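PDB 1YQ1: glutathione S-Transferase from Caenorhabditis elegans, which probably catalyses the conjugation of glutathione to electrophilic substrates, as a sigma-class glutathione transferase. Local coordinates for residues T47-L52 and E61-G66. Sequence-based numbering, arbitrary orientation.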
loop_
_atom_site.group_PDB
_atom_site.type_symbol
_atom_site.label_atom_id
_atom_site.label_comp_id
_atom_site.label_asym_id
_atom_site.label_seq_id
_atom_site.Cartn_x
_atom_site.Cartn_y
_atom_site.Cartn_z
ATOM N N THR A 47 9.653 16.096 8.325
ATOM C CA THR A 47 9.974 14.861 7.629
ATOM C C THR A 47 9.054 14.842 6.414
ATOM O O THR A 47 7.874 15.146 6.536
ATOM C CB THR A 47 9.706 13.663 8.531
ATOM O OG1 THR A 47 10.402 13.847 9.768
ATOM C CG2 THR A 47 10.194 12.396 7.893
ATOM N N PRO A 48 9.583 14.491 5.230
ATOM C CA PRO A 48 8.858 14.427 3.951
ATOM C C PRO A 48 7.316 14.304 4.001
ATOM O O PRO A 48 6.602 15.101 3.370
ATOM C CB PRO A 48 9.529 13.251 3.249
ATOM C CG PRO A 48 10.961 13.430 3.652
ATOM C CD PRO A 48 10.867 13.767 5.131
HETATM N N MSE A 49 6.811 13.304 4.721
HETATM C CA MSE A 49 5.374 13.092 4.883
HETATM C C MSE A 49 5.136 12.825 6.350
HETATM O O MSE A 49 4.398 11.909 6.718
HETATM C CB MSE A 49 4.897 11.898 4.082
HETATM C CG MSE A 49 4.964 12.105 2.603
HETATM SE SE MSE A 49 4.224 10.607 1.677
HETATM C CE MSE A 49 4.271 11.332 -0.113
ATOM N N LYS A 50 5.805 13.632 7.170
ATOM C CA LYS A 50 5.758 13.568 8.622
ATOM C C LYS A 50 5.691 12.149 9.199
ATOM O O LYS A 50 4.889 11.872 10.092
ATOM C CB LYS A 50 4.593 14.417 9.113
ATOM C CG LYS A 50 4.494 15.734 8.368
ATOM C CD LYS A 50 3.418 16.652 8.939
ATOM C CE LYS A 50 3.082 17.785 7.980
ATOM N NZ LYS A 50 4.271 18.629 7.688
ATOM N N GLN A 51 6.543 11.257 8.695
ATOM C CA GLN A 51 6.576 9.874 9.178
ATOM C C GLN A 51 7.819 9.099 8.740
ATOM O O GLN A 51 8.339 9.313 7.652
ATOM C CB GLN A 51 5.323 9.106 8.713
ATOM C CG GLN A 51 4.289 8.816 9.811
ATOM C CD GLN A 51 4.672 7.655 10.733
ATOM O OE1 GLN A 51 3.951 7.328 11.677
ATOM N NE2 GLN A 51 5.801 7.029 10.456
ATOM N N LEU A 52 8.280 8.200 9.606
ATOM C CA LEU A 52 9.424 7.347 9.325
ATOM C C LEU A 52 8.903 6.014 8.802
ATOM O O LEU A 52 7.755 5.668 9.036
ATOM C CB LEU A 52 10.230 7.133 10.599
ATOM C CG LEU A 52 11.407 8.104 10.729
ATOM C CD1 LEU A 52 11.033 9.489 10.209
ATOM C CD2 LEU A 52 11.859 8.142 12.172
ATOM N N GLU A 61 15.031 12.176 -0.609
ATOM C CA GLU A 61 14.294 11.448 0.407
ATOM C C GLU A 61 13.104 10.686 -0.134
ATOM O O GLU A 61 12.438 11.141 -1.069
ATOM C CB GLU A 61 13.831 12.412 1.482
ATOM C CG GLU A 61 14.661 13.667 1.556
ATOM C CD GLU A 61 14.230 14.564 2.686
ATOM O OE1 GLU A 61 14.483 14.187 3.851
ATOM O OE2 GLU A 61 13.638 15.632 2.403
ATOM N N LEU A 62 12.850 9.519 0.453
ATOM C CA LEU A 62 11.723 8.697 0.053
ATOM C C LEU A 62 10.985 8.330 1.330
ATOM O O LEU A 62 11.472 7.537 2.134
ATOM C CB LEU A 62 12.197 7.446 -0.660
ATOM C CG LEU A 62 11.070 6.768 -1.424
ATOM C CD1 LEU A 62 10.660 7.640 -2.593
ATOM C CD2 LEU A 62 11.523 5.413 -1.897
ATOM N N PRO A 63 9.782 8.902 1.524
ATOM C CA PRO A 63 8.912 8.707 2.687
ATOM C C PRO A 63 8.010 7.478 2.931
ATOM O O PRO A 63 7.234 7.506 3.887
ATOM C CB PRO A 63 8.101 9.997 2.699
ATOM C CG PRO A 63 7.896 10.236 1.260
ATOM C CD PRO A 63 9.257 9.986 0.672
ATOM N N GLN A 64 8.070 6.413 2.138
ATOM C CA GLN A 64 7.176 5.291 2.457
ATOM C C GLN A 64 7.816 3.914 2.557
ATOM O O GLN A 64 8.611 3.540 1.709
ATOM C CB GLN A 64 6.028 5.224 1.450
ATOM C CG GLN A 64 4.988 6.335 1.606
ATOM C CD GLN A 64 4.164 6.224 2.875
ATOM O OE1 GLN A 64 3.624 7.218 3.345
ATOM N NE2 GLN A 64 4.051 5.018 3.425
ATOM N N SER A 65 7.464 3.147 3.583
ATOM C CA SER A 65 8.039 1.815 3.717
ATOM C C SER A 65 7.915 1.079 2.377
ATOM O O SER A 65 8.887 0.542 1.846
ATOM C CB SER A 65 7.309 1.016 4.803
ATOM O OG SER A 65 6.369 0.102 4.240
ATOM N N GLY A 66 6.708 1.075 1.827
ATOM C CA GLY A 66 6.470 0.404 0.566
ATOM C C GLY A 66 7.140 1.073 -0.613
ATOM O O GLY A 66 7.649 0.391 -1.504
#
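With CG anti to its carbonyl carbon (chi1 -68°) and the chain extended beyond (chi2 -176°), the selenomethionine M49 lies along the CB-CG side of P63, crossing it obliquely. Its CG and SE both approach P63 CG, the SE of M49 lying 3.7 Å from that atom. Q64 likewise has its CG beside the backbone N, but bends at chi2 (-69°), which brings OE1 back to within 3.8 Å of the selenium atom of M49; the two side chains cross at about a right angle. CB of P48 meets CB of P63 at 3.6 Å, so P48 and M49 share that corner of the proline. E61 crosses P48 at about a right angle, its carboxylate carbon CD 3.6 Å from P48 CG. An alanine in place of E61 would lack the carboxylate group and would probably leave CG and CD of P48 without the cover it gives them. A backbone hydrogen bond from K50 N to T47 O closes the turn through P48 and M49. In the thioredoxin-like N-terminal domain, this largely apolar contact joins the loop between helix 41-45 and strand 54-57 to the passage from edge strand 61-62 into helix 65-76. It also borders the dimer interface, where I137 and W88 of the second subunit pack on M49 and P63, respectively.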